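Local coordinates for protein complement C1r subcomponent (PDB 6F1D) that is the serine protease subcomponent of complement C1 that cleaves and activates C1s, with which it probably associates through this calcium-binding CUB domain, at residues P21-R35 against A92-R106. Residues are numbered along the deposited sequence; the frame is centred on the assembly and turned at random.
Sequences PRSYPPDLRCNYSIR and AVDLLFFTDESGDSR. With CA (calcium ion), chain B.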
loop_
_atom_site.group_PDB
_atom_site.type_symbol
_atom_site.label_atom_id
_atom_site.label_comp_id
_atom_site.label_asym_id
_atom_site.label_seq_id
_atom_site.Cartn_x
_atom_site.Cartn_y
_atom_site.Cartn_z
ATOM N N PRO A 21 -5.098 -13.032 2.017
ATOM C CA PRO A 21 -5.337 -12.360 3.296
ATOM C C PRO A 21 -4.811 -13.170 4.454
ATOM O O PRO A 21 -5.289 -13.062 5.600
ATOM C CB PRO A 21 -6.860 -12.268 3.357
ATOM C CG PRO A 21 -7.296 -13.586 2.713
ATOM C CD PRO A 21 -6.187 -13.984 1.717
ATOM N N ARG A 22 -3.832 -14.010 4.155
ATOM C CA ARG A 22 -3.103 -14.720 5.190
ATOM C C ARG A 22 -1.902 -13.851 5.585
ATOM O O ARG A 22 -1.650 -12.798 4.990
ATOM C CB ARG A 22 -2.698 -16.115 4.708
ATOM C CG ARG A 22 -3.800 -16.853 3.972
ATOM C CD ARG A 22 -3.403 -18.235 3.577
ATOM N NE ARG A 22 -2.297 -18.239 2.619
ATOM C CZ ARG A 22 -2.411 -17.884 1.344
ATOM N NH1 ARG A 22 -3.576 -17.475 0.856
ATOM N NH2 ARG A 22 -1.346 -17.916 0.558
ATOM N N SER A 23 -1.187 -14.261 6.629
ATOM C CA SER A 23 -0.161 -13.414 7.239
ATOM C C SER A 23 0.906 -12.985 6.240
ATOM O O SER A 23 1.550 -13.842 5.615
ATOM C CB SER A 23 0.559 -14.182 8.347
ATOM O OG SER A 23 -0.333 -14.891 9.145
ATOM N N TYR A 24 1.223 -11.694 6.210
ATOM C CA TYR A 24 2.394 -11.295 5.424
ATOM C C TYR A 24 3.701 -11.694 6.127
ATOM O O TYR A 24 3.757 -11.837 7.351
ATOM C CB TYR A 24 2.370 -9.813 5.100
ATOM C CG TYR A 24 2.160 -8.916 6.275
ATOM C CD1 TYR A 24 3.213 -8.605 7.107
ATOM C CD2 TYR A 24 0.895 -8.383 6.536
ATOM C CE1 TYR A 24 3.053 -7.775 8.210
ATOM C CE2 TYR A 24 0.703 -7.532 7.640
ATOM C CZ TYR A 24 1.797 -7.249 8.468
ATOM O OH TYR A 24 1.670 -6.386 9.538
ATOM N N PRO A 25 4.756 -11.950 5.359
ATOM C CA PRO A 25 6.038 -12.418 5.936
ATOM C C PRO A 25 6.736 -11.315 6.723
ATOM O O PRO A 25 6.476 -10.128 6.502
ATOM C CB PRO A 25 6.858 -12.797 4.689
ATOM C CG PRO A 25 5.935 -12.682 3.537
ATOM C CD PRO A 25 4.840 -11.775 3.910
ATOM N N PRO A 26 7.684 -11.655 7.593
ATOM C CA PRO A 26 8.429 -10.631 8.320
ATOM C C PRO A 26 9.628 -10.120 7.530
ATOM O O PRO A 26 9.996 -10.658 6.490
ATOM C CB PRO A 26 8.889 -11.393 9.575
ATOM C CG PRO A 26 9.141 -12.765 9.071
ATOM C CD PRO A 26 8.097 -13.015 8.012
ATOM N N ASP A 27 10.210 -9.023 8.045
ATOM C CA ASP A 27 11.466 -8.445 7.583
ATOM C C ASP A 27 11.408 -8.007 6.127
ATOM O O ASP A 27 12.421 -8.014 5.427
ATOM C CB ASP A 27 12.622 -9.408 7.844
ATOM C CG ASP A 27 12.813 -9.668 9.327
ATOM O OD1 ASP A 27 12.815 -8.676 10.102
ATOM O OD2 ASP A 27 12.927 -10.850 9.727
ATOM N N LEU A 28 10.235 -7.570 5.682
ATOM C CA LEU A 28 10.064 -7.129 4.314
ATOM C C LEU A 28 10.420 -5.658 4.188
ATOM O O LEU A 28 10.142 -4.856 5.085
ATOM C CB LEU A 28 8.621 -7.286 3.870
ATOM C CG LEU A 28 8.032 -8.667 3.693
ATOM C CD1 LEU A 28 6.561 -8.489 3.260
ATOM C CD2 LEU A 28 8.868 -9.523 2.723
ATOM N N ARG A 29 10.968 -5.303 3.033
ATOM C CA ARG A 29 10.982 -3.929 2.533
ATOM C C ARG A 29 10.503 -4.008 1.089
ATOM O O ARG A 29 11.306 -4.219 0.177
ATOM C CB ARG A 29 12.385 -3.291 2.652
ATOM C CG ARG A 29 13.224 -3.860 3.799
ATOM C CD ARG A 29 14.339 -2.905 4.271
ATOM N NE ARG A 29 15.515 -3.627 4.768
ATOM C CZ ARG A 29 15.551 -4.368 5.881
ATOM N NH1 ARG A 29 14.470 -4.507 6.648
ATOM N NH2 ARG A 29 16.678 -4.984 6.230
ATOM N N CYS A 30 9.198 -3.875 0.896
ATOM C CA CYS A 30 8.543 -4.033 -0.395
ATOM C C CYS A 30 8.290 -2.670 -1.026
ATOM O O CYS A 30 7.860 -1.738 -0.347
ATOM C CB CYS A 30 7.204 -4.765 -0.227
ATOM S SG CYS A 30 7.371 -6.332 0.557
ATOM N N ASN A 31 8.550 -2.558 -2.330
ATOM C CA ASN A 31 8.243 -1.344 -3.078
ATOM C C ASN A 31 7.314 -1.698 -4.230
ATOM O O ASN A 31 7.679 -2.493 -5.107
ATOM C CB ASN A 31 9.536 -0.701 -3.615
ATOM C CG ASN A 31 9.264 0.521 -4.494
ATOM O OD1 ASN A 31 8.337 1.313 -4.237
ATOM N ND2 ASN A 31 10.076 0.679 -5.540
ATOM N N TYR A 32 6.145 -1.074 -4.253
ATOM C CA TYR A 32 5.173 -1.220 -5.323
ATOM C C TYR A 32 5.046 0.119 -6.031
ATOM O O TYR A 32 4.778 1.126 -5.384
ATOM C CB TYR A 32 3.804 -1.605 -4.765
ATOM C CG TYR A 32 3.807 -2.805 -3.846
ATOM C CD1 TYR A 32 3.427 -4.049 -4.317
ATOM C CD2 TYR A 32 4.146 -2.681 -2.489
ATOM C CE1 TYR A 32 3.420 -5.173 -3.481
ATOM C CE2 TYR A 32 4.126 -3.797 -1.637
ATOM C CZ TYR A 32 3.759 -5.024 -2.147
ATOM O OH TYR A 32 3.749 -6.130 -1.329
ATOM N N SER A 33 5.236 0.145 -7.337
ATOM C CA SER A 33 5.124 1.396 -8.081
ATOM C C SER A 33 3.964 1.314 -9.053
ATOM O O SER A 33 3.793 0.294 -9.738
ATOM C CB SER A 33 6.428 1.705 -8.859
ATOM O OG SER A 33 7.540 1.776 -7.969
ATOM N N ILE A 34 3.215 2.405 -9.172
ATOM C CA ILE A 34 2.194 2.567 -10.206
ATOM C C ILE A 34 2.614 3.718 -11.099
ATOM O O ILE A 34 2.920 4.813 -10.604
ATOM C CB ILE A 34 0.817 2.870 -9.602
ATOM C CG1 ILE A 34 0.525 1.891 -8.475
ATOM C CG2 ILE A 34 -0.259 2.841 -10.725
ATOM C CD1 ILE A 34 -0.821 2.227 -7.767
ATOM N N ARG A 35 2.651 3.479 -12.398
ATOM C CA ARG A 35 3.052 4.530 -13.332
ATOM C C ARG A 35 2.078 4.487 -14.495
ATOM O O ARG A 35 2.021 3.477 -15.206
ATOM C CB ARG A 35 4.492 4.325 -13.825
ATOM C CG ARG A 35 5.572 4.435 -12.702
ATOM C CD ARG A 35 5.732 5.895 -12.319
ATOM N NE ARG A 35 6.796 6.142 -11.345
ATOM C CZ ARG A 35 6.754 5.788 -10.066
ATOM N NH1 ARG A 35 5.678 5.154 -9.568
ATOM N NH2 ARG A 35 7.802 6.090 -9.277
ATOM N N ALA A 92 1.900 8.917 -10.757
ATOM C CA ALA A 92 3.040 8.139 -10.253
ATOM C C ALA A 92 2.849 7.962 -8.759
ATOM O O ALA A 92 2.917 8.940 -8.010
ATOM C CB ALA A 92 4.364 8.851 -10.526
ATOM N N VAL A 93 2.592 6.736 -8.331
ATOM C CA VAL A 93 2.411 6.425 -6.912
ATOM C C VAL A 93 3.432 5.364 -6.517
ATOM O O VAL A 93 3.776 4.495 -7.327
ATOM C CB VAL A 93 0.963 5.968 -6.662
ATOM C CG1 VAL A 93 0.787 5.304 -5.303
ATOM C CG2 VAL A 93 0.044 7.219 -6.809
ATOM N N ASP A 94 3.965 5.457 -5.298
ATOM C CA ASP A 94 4.759 4.354 -4.771
ATOM C C ASP A 94 4.201 3.974 -3.409
ATOM O O ASP A 94 3.828 4.849 -2.624
ATOM C CB ASP A 94 6.224 4.720 -4.650
ATOM C CG ASP A 94 6.875 5.012 -6.023
ATOM O OD1 ASP A 94 7.629 4.134 -6.544
ATOM O OD2 ASP A 94 6.636 6.125 -6.573
ATOM N N LEU A 95 4.095 2.676 -3.150
ATOM C CA LEU A 95 3.795 2.149 -1.819
ATOM C C LEU A 95 5.018 1.416 -1.303
ATOM O O LEU A 95 5.608 0.612 -2.025
ATOM C CB LEU A 95 2.614 1.200 -1.835
ATOM C CG LEU A 95 1.334 1.890 -2.297
ATOM C CD1 LEU A 95 1.222 1.622 -3.771
ATOM C CD2 LEU A 95 0.151 1.316 -1.536
ATOM N N LEU A 96 5.400 1.717 -0.076
ATOM C CA LEU A 96 6.517 1.078 0.595
ATOM C C LEU A 96 5.888 0.342 1.768
ATOM O O LEU A 96 5.178 0.951 2.560
ATOM C CB LEU A 96 7.521 2.108 1.102
ATOM C CG LEU A 96 8.250 2.978 0.096
ATOM C CD1 LEU A 96 9.403 3.668 0.827
ATOM C CD2 LEU A 96 8.730 2.108 -1.067
ATOM N N PHE A 97 6.094 -0.959 1.851
ATOM C CA PHE A 97 5.597 -1.745 2.979
ATOM C C PHE A 97 6.795 -2.327 3.726
ATOM O O PHE A 97 7.545 -3.132 3.158
ATOM C CB PHE A 97 4.680 -2.852 2.434
ATOM C CG PHE A 97 3.971 -3.665 3.479
ATOM C CD1 PHE A 97 3.847 -5.026 3.298
ATOM C CD2 PHE A 97 3.387 -3.073 4.588
ATOM C CE1 PHE A 97 3.169 -5.823 4.254
ATOM C CE2 PHE A 97 2.700 -3.865 5.538
ATOM C CZ PHE A 97 2.590 -5.219 5.349
ATOM N N PHE A 98 6.956 -1.951 4.994
ATOM C CA PHE A 98 8.038 -2.437 5.843
ATOM C C PHE A 98 7.449 -3.302 6.944
ATOM O O PHE A 98 6.468 -2.903 7.573
ATOM C CB PHE A 98 8.769 -1.289 6.528
ATOM C CG PHE A 98 9.402 -0.294 5.586
ATOM C CD1 PHE A 98 10.676 -0.513 5.091
ATOM C CD2 PHE A 98 8.742 0.888 5.250
ATOM C CE1 PHE A 98 11.287 0.406 4.246
ATOM C CE2 PHE A 98 9.351 1.830 4.399
ATOM C CZ PHE A 98 10.622 1.580 3.901
ATOM N N THR A 99 8.044 -4.454 7.204
ATOM C CA THR A 99 7.534 -5.273 8.292
ATOM C C THR A 99 8.692 -5.724 9.149
ATOM O O THR A 99 9.826 -5.902 8.670
ATOM C CB THR A 99 6.752 -6.501 7.802
ATOM O OG1 THR A 99 7.647 -7.390 7.111
ATOM C CG2 THR A 99 5.673 -6.089 6.806
ATOM N N ASP A 100 8.412 -5.932 10.418
ATOM C CA ASP A 100 9.476 -6.276 11.346
ATOM C C ASP A 100 9.562 -7.795 11.489
ATOM O O ASP A 100 9.024 -8.528 10.663
ATOM C CB ASP A 100 9.246 -5.594 12.694
ATOM C CG ASP A 100 8.020 -6.157 13.456
ATOM O OD1 ASP A 100 7.280 -7.028 12.925
ATOM O OD2 ASP A 100 7.790 -5.696 14.610
ATOM N N GLU A 101 10.163 -8.283 12.579
ATOM C CA GLU A 101 10.559 -9.683 12.657
ATOM C C GLU A 101 9.434 -10.643 13.065
ATOM O O GLU A 101 9.655 -11.853 12.984
ATOM C CB GLU A 101 11.736 -9.838 13.641
ATOM C CG GLU A 101 11.394 -9.469 15.094
ATOM C CD GLU A 101 12.617 -9.477 16.041
ATOM O OE1 GLU A 101 13.657 -8.842 15.717
ATOM O OE2 GLU A 101 12.535 -10.127 17.112
ATOM N N SER A 102 8.254 -10.172 13.510
ATOM C CA SER A 102 7.276 -11.120 14.053
ATOM C C SER A 102 5.846 -10.607 13.892
ATOM O O SER A 102 5.601 -9.433 13.569
ATOM C CB SER A 102 7.532 -11.382 15.531
ATOM O OG SER A 102 7.225 -10.179 16.253
ATOM N N GLY A 103 4.904 -11.508 14.168
ATOM C CA GLY A 103 3.484 -11.227 14.176
ATOM C C GLY A 103 2.762 -11.897 13.007
ATOM O O GLY A 103 3.356 -12.254 11.983
ATOM N N ASP A 104 1.450 -12.069 13.184
ATOM C CA ASP A 104 0.562 -12.693 12.206
ATOM C C ASP A 104 -0.558 -11.678 11.965
ATOM O O ASP A 104 -1.462 -11.546 12.795
ATOM C CB ASP A 104 0.005 -14.009 12.728
ATOM C CG ASP A 104 1.011 -15.174 12.596
ATOM O OD1 ASP A 104 1.481 -15.434 11.455
ATOM O OD2 ASP A 104 1.321 -15.819 13.623
ATOM N N SER A 105 -0.469 -10.920 10.885
ATOM C CA SER A 105 -1.489 -9.942 10.520
ATOM C C SER A 105 -1.864 -10.197 9.076
ATOM O O SER A 105 -1.015 -10.600 8.259
ATOM C CB SER A 105 -0.999 -8.481 10.691
ATOM O OG SER A 105 -0.143 -8.359 11.815
ATOM N N ARG A 106 -3.115 -9.902 8.742
ATOM C CA ARG A 106 -3.623 -10.362 7.454
ATOM C C ARG A 106 -3.135 -9.514 6.290
ATOM O O ARG A 106 -3.113 -10.011 5.162
ATOM C CB ARG A 106 -5.148 -10.414 7.481
ATOM C CG ARG A 106 -5.673 -11.424 8.521
ATOM C CD ARG A 106 -7.154 -11.390 8.609
ATOM N NE ARG A 106 -7.729 -12.308 7.646
ATOM C CZ ARG A 106 -9.034 -12.420 7.422
ATOM N NH1 ARG A 106 -9.888 -11.663 8.110
ATOM N NH2 ARG A 106 -9.480 -13.291 6.518
HETATM CA CA CA B . 5.076 -7.440 12.222
HETATM O O HOH W 1 -6.786 -15.032 7.006
HETATM O O HOH W 2 5.145 -11.040 9.752
HETATM O O HOH W 3 2.075 -10.818 9.521
HETATM O O HOH W 4 11.861 -12.803 11.574
HETATM O O HOH W 5 12.009 -4.395 7.288
HETATM O O HOH W 6 10.026 3.443 -6.929
HETATM O O HOH W 7 6.114 -8.548 10.465
HETATM O O HOH W 8 3.116 -8.916 11.566
#
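Arg106 NE shares its one N-H between Pro21 O (3.3 Å) and a water that itself donates to Pro21 O. Ser23 OG then donates to the anti side of Asp104 OD1, and the backbone N of Tyr24 hydrogen-bonds to Ser105 O. CG of Tyr24 sits between its backbone N and carbonyl carbon (chi1 51°), which lays the ring against 92-106, where the edge of Phe97 meets one face in a T-shaped stack (ring centroids 4.9 Å apart). Tyr24 OH bonds Asp63, a calcium ligand, and Glu53 N; a phenylalanine in its place would probably leave both without this hydroxyl partner, and Asp63 less firmly positioned. Thr99 OG1 is gripped twice, donating to a lone pair of Pro25 O and accepting from Leu28 N at 3.0 Å, and Asp27 N donates to Asp100 O at 2.9 Å. From Arg29 the chain runs antiparallel to 92-98, Cys30, Tyr32 and Ile34 forming hydrogen-bonded pairs with Phe97, Leu95 and Val93, side chains turned into the CUB sandwich. On the other face Ser33 OG reaches Asp94 OD1 at 2.8 Å from above the carboxylate, while Arg35 NH2 makes a salt bridge to the syn lone pair of Asp94 OD2 at 2.9 Å, guanidinium and carboxylate planes 83° apart; Ala92 CB packs against one face of the Arg35 guanidinium. The loop bonds probably help hold Asp100 and Ser102 in place for calcium.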